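Local coordinates for DNA mismatch repair protein MutS (Thermus aquaticus, PDB 1EWQ) that takes part in DNA mismatch repair, binding mismatched DNA and showing a weak ATPase activity, at residues 134-139 against 221-226; 144-149 against 215-220. All blocks are in the same frame, centred on the assembly; numbering follows the deposited sequence.

In the fold
Strand 134-139 comes first in the chain. The chain turns back into strand 143-149, and the two lie side by side, antiparallel and hydrogen-bonded, as a hairpin. It then passes through further strands and helices, among them strand 154-160, helix 163-173 and strand 177-180, before helix 215-232. The first residues of that helix meet 144-149, closing the loop of contact 2. The helix goes on to meet 134-139, closing the larger loop of contact 1. Contact 2 is therefore nested inside contact 1, and their centres are about 5 Å apart. Together they tie both hairpin strands to successive parts of one helix, which packs on one face of the mixed sheet.

Contact 1: 134-139 against 221-226; sequences LAAIAT and RGALLA
Leu224 reaches from the helix to the strand, between Leu134 and Ala136. Its CD2 methyl does most of the touching. It sits 3.5 Å from Leu134 CG, and it also rests on the strand backbone, 3.4 Å from Leu134 O. The two leucines slide past each other, one coming from the helix and the other from the sheet. Leu134 holds CG anti to its backbone N (chi1 168°), which stands its branch beside the Leu224 methyl. Further along the strand, the Ala136 methyl meets the branch point, with Ala136 CB 3.7 Å from Leu224 CG. The same methyl faces Ala223, the two CB atoms lying 4.1 Å apart. Ala136 thus meets both helix residues, methyl against methyl and methyl against branch point. No hydrogen bond crosses between 134-139 and 221-226, and every touching residue is buried. The axes approach to 7.7 Å and run roughly antiparallel, at 144°. Leu224 also touches Phe155 of strand 154-160, and Ala223 touches Leu179 of strand 177-180, so the helix spans several strands. This is helix-on-sheet packing within MutS domain II, the connector domain, whose strands 134-139 to 201-203 follow the RNase H-like order, with the hairpin strands beside each other in the sheet.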
loop_
_atom_site.group_PDB
_atom_site.type_symbol
_atom_site.label_atom_id
_atom_site.label_comp_id
_atom_site.label_asym_id
_atom_site.label_seq_id
_atom_site.Cartn_x
_atom_site.Cartn_y
_atom_site.Cartn_z
ATOM N N LEU C 134 -22.414 -1.791 -8.440
ATOM C CA LEU C 134 -22.719 -2.870 -7.507
ATOM C C LEU C 134 -23.103 -3.903 -8.562
ATOM O O LEU C 134 -23.883 -3.602 -9.457
ATOM C CB LEU C 134 -23.949 -2.564 -6.645
ATOM C CG LEU C 134 -24.499 -3.766 -5.847
ATOM C CD1 LEU C 134 -23.461 -4.264 -4.863
ATOM C CD2 LEU C 134 -25.765 -3.370 -5.107
ATOM N N ALA C 135 -22.543 -5.098 -8.484
ATOM C CA ALA C 135 -22.860 -6.135 -9.451
ATOM C C ALA C 135 -23.481 -7.342 -8.753
ATOM O O ALA C 135 -23.217 -7.594 -7.575
ATOM C CB ALA C 135 -21.594 -6.553 -10.201
ATOM N N ALA C 136 -24.316 -8.076 -9.486
ATOM C CA ALA C 136 -24.967 -9.278 -8.962
ATOM C C ALA C 136 -24.914 -10.382 -10.017
ATOM O O ALA C 136 -25.237 -10.151 -11.185
ATOM C CB ALA C 136 -26.414 -8.979 -8.586
ATOM N N ILE C 137 -24.505 -11.573 -9.579
ATOM C CA ILE C 137 -24.375 -12.754 -10.425
ATOM C C ILE C 137 -25.244 -13.897 -9.878
ATOM O O ILE C 137 -25.194 -14.212 -8.681
ATOM C CB ILE C 137 -22.901 -13.252 -10.455
ATOM C CG1 ILE C 137 -22.004 -12.207 -11.138
ATOM C CG2 ILE C 137 -22.815 -14.596 -11.157
ATOM C CD1 ILE C 137 -20.511 -12.475 -10.977
ATOM N N ALA C 138 -26.030 -14.517 -10.753
ATOM C CA ALA C 138 -26.891 -15.627 -10.357
ATOM C C ALA C 138 -27.019 -16.633 -11.494
ATOM O O ALA C 138 -26.568 -16.380 -12.610
ATOM C CB ALA C 138 -28.266 -15.106 -9.962
ATOM N N THR C 139 -27.634 -17.774 -11.203
ATOM C CA THR C 139 -27.833 -18.814 -12.205
ATOM C C THR C 139 -29.317 -19.057 -12.412
ATOM O O THR C 139 -30.142 -18.569 -11.650
ATOM C CB THR C 139 -27.188 -20.138 -11.782
ATOM O OG1 THR C 139 -27.815 -20.609 -10.583
ATOM C CG2 THR C 139 -25.703 -19.952 -11.545
ATOM N N ARG C 221 -31.159 -9.053 -10.515
ATOM C CA ARG C 221 -31.792 -7.749 -10.412
ATOM C C ARG C 221 -32.444 -7.615 -9.031
ATOM O O ARG C 221 -32.329 -6.570 -8.366
ATOM C CB ARG C 221 -32.824 -7.613 -11.534
ATOM C CG ARG C 221 -33.433 -6.235 -11.726
ATOM C CD ARG C 221 -34.074 -6.126 -13.113
ATOM N NE ARG C 221 -35.166 -7.079 -13.254
ATOM C CZ ARG C 221 -35.537 -7.639 -14.400
ATOM N NH1 ARG C 221 -34.906 -7.350 -15.529
ATOM N NH2 ARG C 221 -36.551 -8.493 -14.417
ATOM N N GLY C 222 -33.113 -8.677 -8.592
ATOM C CA GLY C 222 -33.755 -8.652 -7.290
ATOM C C GLY C 222 -32.723 -8.390 -6.215
ATOM O O GLY C 222 -32.947 -7.602 -5.286
ATOM N N ALA C 223 -31.576 -9.049 -6.351
ATOM C CA ALA C 223 -30.494 -8.888 -5.394
ATOM C C ALA C 223 -30.023 -7.438 -5.341
ATOM O O ALA C 223 -29.860 -6.873 -4.258
ATOM C CB ALA C 223 -29.333 -9.799 -5.758
ATOM N N LEU C 224 -29.814 -6.833 -6.508
ATOM C CA LEU C 224 -29.351 -5.448 -6.565
ATOM C C LEU C 224 -30.328 -4.503 -5.872
ATOM O O LEU C 224 -29.922 -3.663 -5.067
ATOM C CB LEU C 224 -29.153 -5.009 -8.021
ATOM C CG LEU C 224 -27.995 -5.639 -8.809
ATOM C CD1 LEU C 224 -28.078 -5.194 -10.262
ATOM C CD2 LEU C 224 -26.649 -5.221 -8.207
ATOM N N LEU C 225 -31.614 -4.662 -6.177
ATOM C CA LEU C 225 -32.653 -3.824 -5.595
ATOM C C LEU C 225 -32.832 -4.018 -4.091
ATOM O O LEU C 225 -33.023 -3.048 -3.355
ATOM C CB LEU C 225 -33.986 -4.054 -6.319
ATOM C CG LEU C 225 -34.049 -3.506 -7.752
ATOM C CD1 LEU C 225 -35.334 -3.955 -8.426
ATOM C CD2 LEU C 225 -33.957 -1.981 -7.727
ATOM N N ALA C 226 -32.764 -5.260 -3.625
ATOM C CA ALA C 226 -32.930 -5.521 -2.201
ATOM C C ALA C 226 -31.747 -4.947 -1.439
ATOM O O ALA C 226 -31.916 -4.312 -0.396
ATOM C CB ALA C 226 -33.040 -7.021 -1.945
#

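Contact 2: 144-149 against 215-220; sequences GLAFLD and LALRRA
Ala216 packs its methyl directly on the backbone of Gly144, with Ala216 CB 3.4 Å from Gly144 N. Gly144 has no side chain, and this lets strand and helix come very close, the CA atoms of Gly144 and Ala216 being 4.4 Å apart. One turn on, Ala220 turns its methyl to the strand. Ala220 CB lies 4.0 Å from Ala146 CB and also stands over the Gly144 carbonyl. Leu217 reaches the strand from beside these alanines. Its CG is anti to the backbone N (chi1 -169°), which extends the branch along the strand and leaves CD1 3.8 Å from Leu145 O. The same methyl borders Ala146, with Leu217 CD1 4.2 Å from Ala146 CB. No hydrogen bond crosses between 144-149 and 215-220.

The axes of the two segments approach to 6.6 Å at 34°, so the start of the helix runs broadly along the strand. This is helix-on-sheet packing in the connector domain, MutS domain II, which has an RNase H-like fold and where strand 143-149 is an inner strand of the sheet.

Further out, the strand is held on both sides by backbone hydrogen bonds: Ala146 pairs with Ala136 and Leu145 with Thr158. The CB of Leu145 is directed away from helix 215-232, and the side chain packs on Leu166 and Leu170 of helix 163-173. The sheet is therefore enclosed here between two helices. Arg219, on helix 215-232, makes polar links nearby. Its NH2 forms a salt bridge with Glu183 OE1, and its NH1 hydrogen-bonds to the backbone O of Thr139, next to Ala138.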
loop_
_atom_site.group_PDB
_atom_site.type_symbol
_atom_site.label_atom_id
_atom_site.label_comp_id
_atom_site.label_asym_id
_atom_site.label_seq_id
_atom_site.Cartn_x
_atom_site.Cartn_y
_atom_site.Cartn_z
ATOM N N GLY C 144 -26.841 -15.065 -15.106
ATOM C CA GLY C 144 -27.421 -13.737 -15.026
ATOM C C GLY C 144 -26.438 -12.772 -14.385
ATOM O O GLY C 144 -25.877 -13.062 -13.338
ATOM N N LEU C 145 -26.233 -11.622 -15.016
ATOM C CA LEU C 145 -25.299 -10.615 -14.516
ATOM C C LEU C 145 -26.005 -9.267 -14.615
ATOM O O LEU C 145 -26.481 -8.893 -15.693
ATOM C CB LEU C 145 -24.052 -10.600 -15.405
ATOM C CG LEU C 145 -22.687 -10.064 -14.947
ATOM C CD1 LEU C 145 -22.001 -9.434 -16.153
ATOM C CD2 LEU C 145 -22.818 -9.069 -13.832
ATOM N N ALA C 146 -26.086 -8.544 -13.498
ATOM C CA ALA C 146 -26.739 -7.235 -13.495
ATOM C C ALA C 146 -25.926 -6.217 -12.718
ATOM O O ALA C 146 -25.254 -6.547 -11.745
ATOM C CB ALA C 146 -28.145 -7.334 -12.917
ATOM N N PHE C 147 -25.987 -4.970 -13.165
ATOM C CA PHE C 147 -25.259 -3.892 -12.529
ATOM C C PHE C 147 -26.199 -2.771 -12.127
ATOM O O PHE C 147 -27.242 -2.554 -12.745
ATOM C CB PHE C 147 -24.212 -3.302 -13.481
ATOM C CG PHE C 147 -23.186 -4.285 -13.947
ATOM C CD1 PHE C 147 -23.313 -4.903 -15.174
ATOM C CD2 PHE C 147 -22.083 -4.591 -13.151
ATOM C CE1 PHE C 147 -22.354 -5.821 -15.616
ATOM C CE2 PHE C 147 -21.128 -5.501 -13.581
ATOM C CZ PHE C 147 -21.264 -6.118 -14.817
ATOM N N LEU C 148 -25.808 -2.060 -11.084
ATOM C CA LEU C 148 -26.560 -0.913 -10.609
ATOM C C LEU C 148 -25.552 0.111 -10.121
ATOM O O LEU C 148 -24.621 -0.230 -9.391
ATOM C CB LEU C 148 -27.492 -1.274 -9.443
ATOM C CG LEU C 148 -28.166 -0.060 -8.778
ATOM C CD1 LEU C 148 -29.082 0.664 -9.790
ATOM C CD2 LEU C 148 -28.987 -0.518 -7.564
ATOM N N ASP C 149 -25.721 1.357 -10.565
ATOM C CA ASP C 149 -24.871 2.450 -10.116
ATOM C C ASP C 149 -25.887 3.305 -9.393
ATOM O O ASP C 149 -26.667 4.039 -10.008
ATOM C CB ASP C 149 -24.258 3.233 -11.281
ATOM C CG ASP C 149 -23.286 4.304 -10.806
ATOM O OD1 ASP C 149 -23.507 4.855 -9.703
ATOM O OD2 ASP C 149 -22.310 4.602 -11.540
ATOM N N LEU C 215 -34.951 -16.164 -15.561
ATOM C CA LEU C 215 -34.874 -16.317 -14.107
ATOM C C LEU C 215 -33.565 -15.748 -13.562
ATOM O O LEU C 215 -33.571 -14.912 -12.651
ATOM C CB LEU C 215 -34.974 -17.802 -13.724
ATOM C CG LEU C 215 -35.570 -18.227 -12.372
ATOM C CD1 LEU C 215 -34.738 -19.365 -11.781
ATOM C CD2 LEU C 215 -35.634 -17.062 -11.405
ATOM N N ALA C 216 -32.445 -16.208 -14.114
ATOM C CA ALA C 216 -31.131 -15.746 -13.663
ATOM C C ALA C 216 -31.058 -14.224 -13.540
ATOM O O ALA C 216 -30.542 -13.703 -12.554
ATOM C CB ALA C 216 -30.040 -16.243 -14.611
ATOM N N LEU C 217 -31.582 -13.518 -14.538
ATOM C CA LEU C 217 -31.547 -12.054 -14.534
ATOM C C LEU C 217 -32.499 -11.457 -13.506
ATOM O O LEU C 217 -32.158 -10.491 -12.830
ATOM C CB LEU C 217 -31.874 -11.509 -15.934
ATOM C CG LEU C 217 -31.615 -10.011 -16.136
ATOM C CD1 LEU C 217 -30.157 -9.701 -15.807
ATOM C CD2 LEU C 217 -31.924 -9.615 -17.576
ATOM N N ARG C 218 -33.699 -12.026 -13.399
ATOM C CA ARG C 218 -34.675 -11.550 -12.432
ATOM C C ARG C 218 -34.124 -11.695 -11.021
ATOM O O ARG C 218 -34.411 -10.890 -10.138
ATOM C CB ARG C 218 -35.973 -12.344 -12.531
ATOM C CG ARG C 218 -36.825 -12.031 -13.742
ATOM C CD ARG C 218 -38.235 -12.556 -13.522
ATOM N NE ARG C 218 -38.260 -14.000 -13.321
ATOM C CZ ARG C 218 -39.025 -14.611 -12.418
ATOM N NH1 ARG C 218 -39.822 -13.905 -11.625
ATOM N NH2 ARG C 218 -39.004 -15.931 -12.318
ATOM N N ARG C 219 -33.328 -12.731 -10.805
ATOM C CA ARG C 219 -32.761 -12.955 -9.482
ATOM C C ARG C 219 -31.644 -11.955 -9.177
ATOM O O ARG C 219 -31.625 -11.354 -8.101
ATOM C CB ARG C 219 -32.242 -14.389 -9.366
ATOM C CG ARG C 219 -33.332 -15.428 -9.612
ATOM C CD ARG C 219 -32.787 -16.831 -9.470
ATOM N NE ARG C 219 -32.366 -17.098 -8.108
ATOM C CZ ARG C 219 -31.227 -17.696 -7.785
ATOM N NH1 ARG C 219 -30.392 -18.090 -8.739
ATOM N NH2 ARG C 219 -30.916 -17.882 -6.507
ATOM N N ALA C 220 -30.726 -11.776 -10.124
ATOM C CA ALA C 220 -29.622 -10.840 -9.933
ATOM C C ALA C 220 -30.181 -9.438 -9.696
ATOM O O ALA C 220 -29.743 -8.730 -8.786
ATOM C CB ALA C 220 -28.708 -10.845 -11.156
#